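Local coordinates for protein Atg5 (Kluyveromyces marxianus, PDB 3VQI) that takes part in autophagic vesicle formation and cytoplasm-to-vacuole transport, and is joined to Atg12 in the conjugate essential for autophagy, at residues V20-T31 with V55-V65; M4-W12 with S178-A186. All coordinates share one frame; numbering follows the deposited sequence.

Contact 1: residues V20-T31 with V55-V65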
loop_
_atom_site.group_PDB
_atom_site.type_symbol
_atom_site.label_atom_id
_atom_site.label_comp_id
_atom_site.label_asym_id
_atom_site.label_seq_id
_atom_site.Cartn_x
_atom_site.Cartn_y
_atom_site.Cartn_z
ATOM N N VAL A 20 -7.627 14.572 6.013
ATOM C CA VAL A 20 -7.963 13.790 7.185
ATOM C C VAL A 20 -8.826 14.612 8.135
ATOM O O VAL A 20 -8.389 15.635 8.664
ATOM C CB VAL A 20 -6.681 13.337 7.920
ATOM C CG1 VAL A 20 -7.041 12.488 9.121
ATOM C CG2 VAL A 20 -5.788 12.568 6.959
ATOM N N VAL A 21 -10.056 14.155 8.346
ATOM C CA VAL A 21 -10.987 14.845 9.227
ATOM C C VAL A 21 -11.358 13.941 10.392
ATOM O O VAL A 21 -11.581 12.748 10.197
ATOM C CB VAL A 21 -12.298 15.198 8.484
ATOM C CG1 VAL A 21 -13.137 16.125 9.352
ATOM C CG2 VAL A 21 -11.992 15.811 7.106
ATOM N N VAL A 22 -11.430 14.494 11.599
ATOM C CA VAL A 22 -11.808 13.674 12.744
ATOM C C VAL A 22 -13.225 13.153 12.517
ATOM O O VAL A 22 -14.057 13.854 11.946
ATOM C CB VAL A 22 -11.790 14.467 14.047
ATOM C CG1 VAL A 22 -12.183 13.554 15.196
ATOM C CG2 VAL A 22 -10.406 15.050 14.278
ATOM N N SER A 23 -13.496 11.921 12.941
ATOM C CA SER A 23 -14.823 11.354 12.742
ATOM C C SER A 23 -15.797 11.947 13.745
ATOM O O SER A 23 -15.414 12.320 14.859
ATOM C CB SER A 23 -14.799 9.832 12.880
ATOM O OG SER A 23 -14.642 9.434 14.230
ATOM N N ASP A 24 -17.061 12.031 13.340
ATOM C CA ASP A 24 -18.105 12.594 14.190
ATOM C C ASP A 24 -18.122 11.945 15.563
ATOM O O ASP A 24 -18.277 12.619 16.577
ATOM C CB ASP A 24 -19.470 12.425 13.516
ATOM C CG ASP A 24 -19.457 12.864 12.056
ATOM O OD1 ASP A 24 -19.004 13.992 11.767
ATOM O OD2 ASP A 24 -19.905 12.077 11.193
ATOM N N ALA A 25 -17.931 10.633 15.594
ATOM C CA ALA A 25 -17.952 9.886 16.845
ATOM C C ALA A 25 -17.015 10.365 17.948
ATOM O O ALA A 25 -17.359 10.267 19.125
ATOM C CB ALA A 25 -17.695 8.412 16.566
ATOM N N ILE A 26 -15.843 10.885 17.595
ATOM C CA ILE A 26 -14.895 11.298 18.633
ATOM C C ILE A 26 -14.513 12.775 18.682
ATOM O O ILE A 26 -13.786 13.199 19.587
ATOM C CB ILE A 26 -13.578 10.472 18.547
ATOM C CG1 ILE A 26 -12.847 10.784 17.232
ATOM C CG2 ILE A 26 -13.887 8.985 18.644
ATOM C CD1 ILE A 26 -11.472 10.149 17.119
ATOM N N VAL A 27 -14.991 13.559 17.724
ATOM C CA VAL A 27 -14.664 14.978 17.702
ATOM C C VAL A 27 -15.316 15.741 18.853
ATOM O O VAL A 27 -16.361 15.336 19.363
ATOM C CB VAL A 27 -15.107 15.624 16.375
ATOM C CG1 VAL A 27 -16.624 15.652 16.292
ATOM C CG2 VAL A 27 -14.530 17.021 16.248
ATOM N N VAL A 28 -14.688 16.842 19.269
ATOM C CA VAL A 28 -15.240 17.669 20.338
ATOM C C VAL A 28 -16.450 18.420 19.783
ATOM O O VAL A 28 -16.416 18.941 18.661
ATOM C CB VAL A 28 -14.221 18.699 20.865
ATOM C CG1 VAL A 28 -13.084 17.990 21.573
ATOM C CG2 VAL A 28 -13.696 19.542 19.724
ATOM N N PRO A 29 -17.539 18.479 20.569
ATOM C CA PRO A 29 -18.797 19.145 20.220
ATOM C C PRO A 29 -18.688 20.413 19.373
ATOM O O PRO A 29 -17.986 21.364 19.730
ATOM C CB PRO A 29 -19.426 19.401 21.581
ATOM C CG PRO A 29 -19.054 18.147 22.329
ATOM C CD PRO A 29 -17.586 17.975 21.958
ATOM N N ASN A 30 -19.395 20.393 18.247
ATOM C CA ASN A 30 -19.455 21.502 17.296
ATOM C C ASN A 30 -18.196 22.359 17.155
ATOM O O ASN A 30 -18.145 23.494 17.637
ATOM C CB ASN A 30 -20.654 22.398 17.629
ATOM N N THR A 31 -17.179 21.814 16.499
ATOM C CA THR A 31 -15.950 22.560 16.255
ATOM C C THR A 31 -15.847 22.697 14.747
ATOM O O THR A 31 -16.277 21.810 14.008
ATOM C CB THR A 31 -14.716 21.838 16.806
ATOM O OG1 THR A 31 -14.865 20.428 16.622
ATOM C CG2 THR A 31 -14.540 22.156 18.283
ATOM N N VAL A 55 -0.952 12.615 12.018
ATOM C CA VAL A 55 -2.348 13.011 11.917
ATOM C C VAL A 55 -2.950 13.146 13.309
ATOM O O VAL A 55 -3.664 14.107 13.598
ATOM C CB VAL A 55 -3.122 12.006 11.067
ATOM C CG1 VAL A 55 -4.617 12.178 11.234
ATOM C CG2 VAL A 55 -2.758 12.227 9.629
ATOM N N VAL A 56 -2.640 12.207 14.190
ATOM C CA VAL A 56 -3.164 12.290 15.536
ATOM C C VAL A 56 -2.677 13.573 16.204
ATOM O O VAL A 56 -3.462 14.296 16.803
ATOM C CB VAL A 56 -2.753 11.071 16.364
ATOM C CG1 VAL A 56 -2.994 11.338 17.837
ATOM C CG2 VAL A 56 -3.560 9.852 15.909
ATOM N N ARG A 57 -1.384 13.859 16.081
ATOM C CA ARG A 57 -0.787 15.060 16.668
ATOM C C ARG A 57 -1.506 16.324 16.188
ATOM O O ARG A 57 -1.990 17.118 16.988
ATOM C CB ARG A 57 0.699 15.160 16.281
ATOM C CG ARG A 57 1.522 16.211 17.065
ATOM C CD ARG A 57 2.629 16.912 16.228
ATOM N NE ARG A 57 3.245 16.087 15.177
ATOM C CZ ARG A 57 3.810 14.896 15.369
ATOM N NH1 ARG A 57 3.849 14.358 16.577
ATOM N NH2 ARG A 57 4.342 14.239 14.350
ATOM N N LYS A 58 -1.578 16.506 14.877
ATOM C CA LYS A 58 -2.207 17.696 14.327
ATOM C C LYS A 58 -3.643 17.928 14.761
ATOM O O LYS A 58 -4.099 19.074 14.794
ATOM C CB LYS A 58 -2.185 17.674 12.802
ATOM C CG LYS A 58 -0.840 17.895 12.161
ATOM C CD LYS A 58 -1.027 18.221 10.681
ATOM C CE LYS A 58 0.208 17.884 9.853
ATOM N NZ LYS A 58 1.006 19.081 9.467
ATOM N N LEU A 59 -4.359 16.856 15.090
ATOM C CA LEU A 59 -5.764 16.981 15.469
ATOM C C LEU A 59 -6.056 16.632 16.917
ATOM O O LEU A 59 -7.216 16.611 17.316
ATOM C CB LEU A 59 -6.631 16.108 14.549
ATOM C CG LEU A 59 -6.343 16.224 13.046
ATOM C CD1 LEU A 59 -7.218 15.255 12.263
ATOM C CD2 LEU A 59 -6.577 17.658 12.579
ATOM N N ALA A 60 -5.019 16.367 17.706
ATOM C CA ALA A 60 -5.211 16.015 19.113
ATOM C C ALA A 60 -6.109 17.012 19.846
ATOM O O ALA A 60 -6.810 16.649 20.794
ATOM C CB ALA A 60 -3.874 15.923 19.816
ATOM N N ASP A 61 -6.085 18.263 19.400
ATOM C CA ASP A 61 -6.878 19.325 20.012
ATOM C C ASP A 61 -8.376 19.178 19.813
ATOM O O ASP A 61 -9.165 19.568 20.674
ATOM C CB ASP A 61 -6.448 20.684 19.455
ATOM C CG ASP A 61 -5.468 21.395 20.355
ATOM O OD1 ASP A 61 -4.923 20.735 21.274
ATOM O OD2 ASP A 61 -5.241 22.612 20.138
ATOM N N THR A 62 -8.754 18.619 18.673
ATOM C CA THR A 62 -10.153 18.447 18.321
ATOM C C THR A 62 -10.718 17.100 18.729
ATOM O O THR A 62 -11.896 16.823 18.517
ATOM C CB THR A 62 -10.324 18.644 16.812
ATOM O OG1 THR A 62 -9.892 19.969 16.469
ATOM C CG2 THR A 62 -11.765 18.476 16.396
ATOM N N ILE A 63 -9.891 16.255 19.325
ATOM C CA ILE A 63 -10.367 14.945 19.742
ATOM C C ILE A 63 -10.920 15.025 21.153
ATOM O O ILE A 63 -10.196 15.356 22.092
ATOM C CB ILE A 63 -9.240 13.883 19.665
ATOM C CG1 ILE A 63 -9.178 13.284 18.257
ATOM C CG2 ILE A 63 -9.505 12.762 20.650
ATOM C CD1 ILE A 63 -8.999 14.285 17.145
ATOM N N LYS A 64 -12.206 14.712 21.294
ATOM C CA LYS A 64 -12.875 14.767 22.592
ATOM C C LYS A 64 -12.561 13.558 23.463
ATOM O O LYS A 64 -12.493 13.659 24.688
ATOM C CB LYS A 64 -14.399 14.861 22.403
ATOM C CG LYS A 64 -15.092 13.509 22.141
ATOM C CD LYS A 64 -16.596 13.652 21.911
ATOM C CE LYS A 64 -17.290 12.287 21.873
ATOM N NZ LYS A 64 -18.770 12.385 21.658
ATOM N N VAL A 65 -12.372 12.412 22.824
ATOM C CA VAL A 65 -12.106 11.166 23.537
ATOM C C VAL A 65 -10.666 11.090 24.044
ATOM O O VAL A 65 -9.776 11.733 23.497
ATOM C CB VAL A 65 -12.414 9.953 22.602
ATOM C CG1 VAL A 65 -12.494 8.663 23.399
ATOM C CG2 VAL A 65 -13.730 10.192 21.866
#
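Lys64, Thr62 and Ile26 give up the most surface where the chain leaving strand 20-22 meets the chain beyond helix 55-59, and each is used differently. Lys64 serves with its aliphatic chain. CG takes the crowded position between backbone N and carbonyl carbon (chi1 82°), and the extended methylenes beyond it run across the 25-27 backbone, CE coming 3.4 Å from Ala25 O. Its CB is covered by Val28 CG1 at 3.5 Å. Thr62 supplies both its carbonyl and its methyl: Val28 N donates to Thr62 O over 2.9 Å. A second backbone bond, Lys64 N to Ile26 O, flanks the first, although the placement of that oxygen is less certain. Together they make a single beta bridge between Val27 and Ile63. The Thr62 hydroxyl is engaged by Asp35 O, and its methyl group faces Thr31 OG1 at 3.7 Å. Ile26 is wedged between two neighbours. Its CB and CG2 meet Val65 CG2, the two side chains crossing at about a right angle, while Ile26 CD1 lies alongside Ile63 CG1, 4.0 Å away, and Trp74 touches both isoleucines.

Toward the sheet the side-chain contacts are apolar. Val22 CG2 touches Ile63 CD1 at 3.3 Å and is 3.8 Å from Leu59 CD1, and Val20 meets Val55 tip to tip. Val20 and Val22 thus present one side of the strand to the helix, whose axis lies 9.8 Å off and runs at 55° to it. A helix laid obliquely over a mixed sheet, here with strand order 37-43, 15-22, 114-121, 74-78, is the hallmark of the ubiquitin-like beta-grasp fold, represented by the UblA domain of Atg5.

Contact 2: residues M4-W12 with S178-A186; sequences MEELRERVW and SRNRSDFMA
Trp12 is held between the Arg179 guanidinium (cation-pi) on one face and the Arg181 methylenes (CH-pi) on the other, an arrangement that joins the N-terminal helix 6-12 to the alpha-helical bundle region. With CG anti to the backbone N (chi1 178°), the indole extends from the last turn of its helix into the start of helix 181-186. The Arg179 guanidinium lies almost flat, its plane turned only 13° from the ring, and Arg179 CZ stands 4.3 Å from the centroid of the Trp12 six-membered ring. On the opposite face the contact is modelled rather tightly around Arg181 CG; Arg181 CD also reaches Trp12 CB at 3.5 Å. The far end of the indole meets Phe184, where Trp12 CZ3 is 3.6 Å from Phe184 CG and the ring planes are inclined at 41°. On the pyrrole side, Trp12 NE1 makes a weak hydrogen bond to Arg179 O over 3.3 Å.

The second shell sets the poses of the two arginines. Arg179 NH2 donates to Ile176 O, a link that would help hold the guanidinium level over the indole. Arg181 bends at chi3 and, having passed the indole, brings both terminal nitrogens to Glu5 OE1 in a salt bridge of weak, long bonds, 3.3 Å from NH2. The other carboxylate oxygen of Glu5 pairs with Arg8, which also bridges to Asp260, so acidic groups probably ease the proximity of the two guanidiniums. Phe184 is backed by the ring of Phe172. The turn leading into helix 181-186 is fixed by its N-cap: Asn180 OD1 accepts from Asp183 N at 3.0 Å, with the donor well above the amide carbonyl plane rather than in it.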
loop_
_atom_site.group_PDB
_atom_site.type_symbol
_atom_site.label_atom_id
_atom_site.label_comp_id
_atom_site.label_asym_id
_atom_site.label_seq_id
_atom_site.Cartn_x
_atom_site.Cartn_y
_atom_site.Cartn_z
ATOM N N MET A 4 12.272 4.477 -19.839
ATOM C CA MET A 4 13.557 3.798 -19.503
ATOM C C MET A 4 13.715 3.737 -17.986
ATOM O O MET A 4 13.506 2.692 -17.365
ATOM C CB MET A 4 14.726 4.557 -20.126
ATOM N N GLU A 5 14.096 4.871 -17.405
ATOM C CA GLU A 5 14.276 5.003 -15.960
ATOM C C GLU A 5 13.360 6.108 -15.468
ATOM O O GLU A 5 13.047 6.197 -14.281
ATOM C CB GLU A 5 15.725 5.356 -15.626
ATOM C CG GLU A 5 16.565 4.162 -15.228
ATOM C CD GLU A 5 16.214 3.647 -13.846
ATOM O OE1 GLU A 5 16.503 4.360 -12.863
ATOM O OE2 GLU A 5 15.648 2.537 -13.742
ATOM N N GLU A 6 12.936 6.949 -16.404
ATOM C CA GLU A 6 12.047 8.063 -16.111
ATOM C C GLU A 6 10.856 7.617 -15.266
ATOM O O GLU A 6 10.669 8.088 -14.142
ATOM C CB GLU A 6 11.560 8.687 -17.418
ATOM N N LEU A 7 10.059 6.705 -15.819
ATOM C CA LEU A 7 8.878 6.183 -15.139
ATOM C C LEU A 7 9.160 5.761 -13.707
ATOM O O LEU A 7 8.587 6.310 -12.765
ATOM C CB LEU A 7 8.309 4.987 -15.902
ATOM C CG LEU A 7 7.652 5.301 -17.243
ATOM C CD1 LEU A 7 7.183 4.010 -17.891
ATOM C CD2 LEU A 7 6.484 6.260 -17.027
ATOM N N ARG A 8 10.047 4.784 -13.550
ATOM C CA ARG A 8 10.389 4.274 -12.234
ATOM C C ARG A 8 10.608 5.365 -11.193
ATOM O O ARG A 8 10.400 5.148 -10.000
ATOM C CB ARG A 8 11.617 3.377 -12.330
ATOM C CG ARG A 8 11.377 2.156 -13.170
ATOM C CD ARG A 8 12.591 1.280 -13.193
ATOM N NE ARG A 8 12.402 0.176 -14.119
ATOM C CZ ARG A 8 13.325 -0.738 -14.386
ATOM N NH1 ARG A 8 14.513 -0.684 -13.794
ATOM N NH2 ARG A 8 13.062 -1.700 -15.257
ATOM N N GLU A 9 11.026 6.541 -11.641
ATOM C CA GLU A 9 11.241 7.647 -10.718
ATOM C C GLU A 9 9.905 8.247 -10.303
ATOM O O GLU A 9 9.631 8.400 -9.113
ATOM C CB GLU A 9 12.108 8.713 -11.380
ATOM C CG GLU A 9 13.506 8.813 -10.796
ATOM C CD GLU A 9 13.634 9.963 -9.827
ATOM O OE1 GLU A 9 13.782 9.710 -8.607
ATOM O OE2 GLU A 9 13.573 11.121 -10.296
ATOM N N ARG A 10 9.074 8.582 -11.289
ATOM C CA ARG A 10 7.757 9.152 -11.025
ATOM C C ARG A 10 6.982 8.272 -10.049
ATOM O O ARG A 10 6.330 8.775 -9.132
ATOM C CB ARG A 10 6.955 9.283 -12.322
ATOM C CG ARG A 10 7.401 10.401 -13.234
ATOM C CD ARG A 10 7.658 9.883 -14.633
ATOM N NE ARG A 10 7.935 10.971 -15.561
ATOM C CZ ARG A 10 8.385 10.799 -16.800
ATOM N NH1 ARG A 10 8.609 9.573 -17.258
ATOM N NH2 ARG A 10 8.612 11.851 -17.578
ATOM N N VAL A 11 7.051 6.960 -10.264
ATOM C CA VAL A 11 6.362 6.000 -9.417
ATOM C C VAL A 11 6.884 6.063 -7.980
ATOM O O VAL A 11 6.113 6.222 -7.030
ATOM C CB VAL A 11 6.523 4.570 -9.976
ATOM C CG1 VAL A 11 5.969 3.557 -9.003
ATOM C CG2 VAL A 11 5.793 4.456 -11.307
ATOM N N TRP A 12 8.198 5.953 -7.826
ATOM C CA TRP A 12 8.812 6.014 -6.506
ATOM C C TRP A 12 8.424 7.296 -5.776
ATOM O O TRP A 12 8.267 7.309 -4.556
ATOM C CB TRP A 12 10.326 5.939 -6.639
ATOM C CG TRP A 12 11.033 6.052 -5.352
ATOM C CD1 TRP A 12 11.652 7.158 -4.847
ATOM C CD2 TRP A 12 11.264 5.000 -4.426
ATOM N NE1 TRP A 12 12.270 6.854 -3.662
ATOM C CE2 TRP A 12 12.048 5.529 -3.379
ATOM C CE3 TRP A 12 10.889 3.649 -4.379
ATOM C CZ2 TRP A 12 12.469 4.757 -2.295
ATOM C CZ3 TRP A 12 11.304 2.877 -3.299
ATOM C CH2 TRP A 12 12.089 3.437 -2.270
ATOM N N SER A 178 13.592 6.762 4.115
ATOM C CA SER A 178 14.418 7.877 3.660
ATOM C C SER A 178 14.170 8.239 2.211
ATOM O O SER A 178 14.617 9.285 1.742
ATOM C CB SER A 178 15.902 7.555 3.832
ATOM O OG SER A 178 16.335 6.623 2.856
ATOM N N ARG A 179 13.462 7.372 1.503
ATOM C CA ARG A 179 13.178 7.621 0.107
ATOM C C ARG A 179 14.461 7.546 -0.732
ATOM O O ARG A 179 14.593 8.215 -1.752
ATOM C CB ARG A 179 12.501 8.985 -0.046
ATOM C CG ARG A 179 11.097 9.046 0.539
ATOM C CD ARG A 179 10.131 8.279 -0.338
ATOM N NE ARG A 179 9.765 6.979 0.220
ATOM C CZ ARG A 179 9.089 6.047 -0.448
ATOM N NH1 ARG A 179 8.703 6.261 -1.700
ATOM N NH2 ARG A 179 8.786 4.900 0.139
ATOM N N ASN A 180 15.418 6.737 -0.281
ATOM C CA ASN A 180 16.645 6.545 -1.041
ATOM C C ASN A 180 16.371 5.413 -2.007
ATOM O O ASN A 180 16.450 4.223 -1.654
ATOM C CB ASN A 180 17.821 6.143 -0.166
ATOM C CG ASN A 180 19.110 6.046 -0.955
ATOM O OD1 ASN A 180 19.091 5.778 -2.155
ATOM N ND2 ASN A 180 20.238 6.258 -0.283
ATOM N N ARG A 181 16.074 5.787 -3.244
ATOM C CA ARG A 181 15.738 4.811 -4.282
ATOM C C ARG A 181 16.800 3.842 -4.738
ATOM O O ARG A 181 16.521 2.666 -4.907
ATOM C CB ARG A 181 15.197 5.528 -5.498
ATOM C CG ARG A 181 13.902 4.962 -5.968
ATOM C CD ARG A 181 13.711 5.267 -7.429
ATOM N NE ARG A 181 14.019 4.133 -8.314
ATOM C CZ ARG A 181 14.653 4.247 -9.478
ATOM N NH1 ARG A 181 15.058 5.443 -9.879
ATOM N NH2 ARG A 181 14.848 3.177 -10.245
ATOM N N SER A 182 18.006 4.346 -4.963
ATOM C CA SER A 182 19.119 3.506 -5.398
ATOM C C SER A 182 19.393 2.478 -4.313
ATOM O O SER A 182 19.748 1.328 -4.593
ATOM C CB SER A 182 20.362 4.366 -5.644
ATOM O OG SER A 182 20.067 5.375 -6.596
ATOM N N ASP A 183 19.219 2.904 -3.067
ATOM C CA ASP A 183 19.424 2.010 -1.940
ATOM C C ASP A 183 18.376 0.905 -1.984
ATOM O O ASP A 183 18.664 -0.254 -1.689
ATOM C CB ASP A 183 19.308 2.779 -0.627
ATOM C CG ASP A 183 20.624 3.405 -0.194
ATOM O OD1 ASP A 183 21.484 3.674 -1.068
ATOM O OD2 ASP A 183 20.789 3.638 1.026
ATOM N N PHE A 184 17.153 1.273 -2.362
ATOM C CA PHE A 184 16.059 0.321 -2.445
ATOM C C PHE A 184 16.294 -0.666 -3.588
ATOM O O PHE A 184 16.329 -1.878 -3.369
ATOM C CB PHE A 184 14.724 1.067 -2.630
ATOM C CG PHE A 184 13.538 0.157 -2.794
ATOM C CD1 PHE A 184 13.050 -0.145 -4.064
ATOM C CD2 PHE A 184 12.947 -0.441 -1.684
ATOM C CE1 PHE A 184 11.995 -1.032 -4.231
ATOM C CE2 PHE A 184 11.892 -1.329 -1.834
ATOM C CZ PHE A 184 11.413 -1.628 -3.112
ATOM N N MET A 185 16.466 -0.147 -4.802
ATOM C CA MET A 185 16.707 -0.998 -5.972
ATOM C C MET A 185 17.907 -1.917 -5.743
ATOM O O MET A 185 17.937 -3.048 -6.219
ATOM C CB MET A 185 16.967 -0.145 -7.224
ATOM C CG MET A 185 15.803 0.733 -7.653
ATOM S SD MET A 185 14.331 -0.213 -8.127
ATOM C CE MET A 185 14.695 -0.557 -9.881
ATOM N N ALA A 186 18.890 -1.416 -5.004
ATOM C CA ALA A 186 20.103 -2.168 -4.716
ATOM C C ALA A 186 19.795 -3.524 -4.125
ATOM O O ALA A 186 20.186 -4.549 -4.685
ATOM C CB ALA A 186 20.995 -1.380 -3.767
#

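In the fold
Contacts 1 and 2 lie in different parts of Atg5 and do not touch: their centres are 36 Å apart and their nearest atoms about 16 Å. Contact 1 is internal to the UblA domain, closing strand against helix over only 23 intervening residues, and its centre sits about 25 Å from the centre of the chain. Contact 2 brings the first helix to the alpha-helical bundle region across 165 residues, nearer the middle at about 16 Å. Covalently they are neighbours, because helix 6-12 leads directly into strand 15-22. Here the local contact combines apolar side chains with a beta bridge, and the distant one combines aromatic and charged groups.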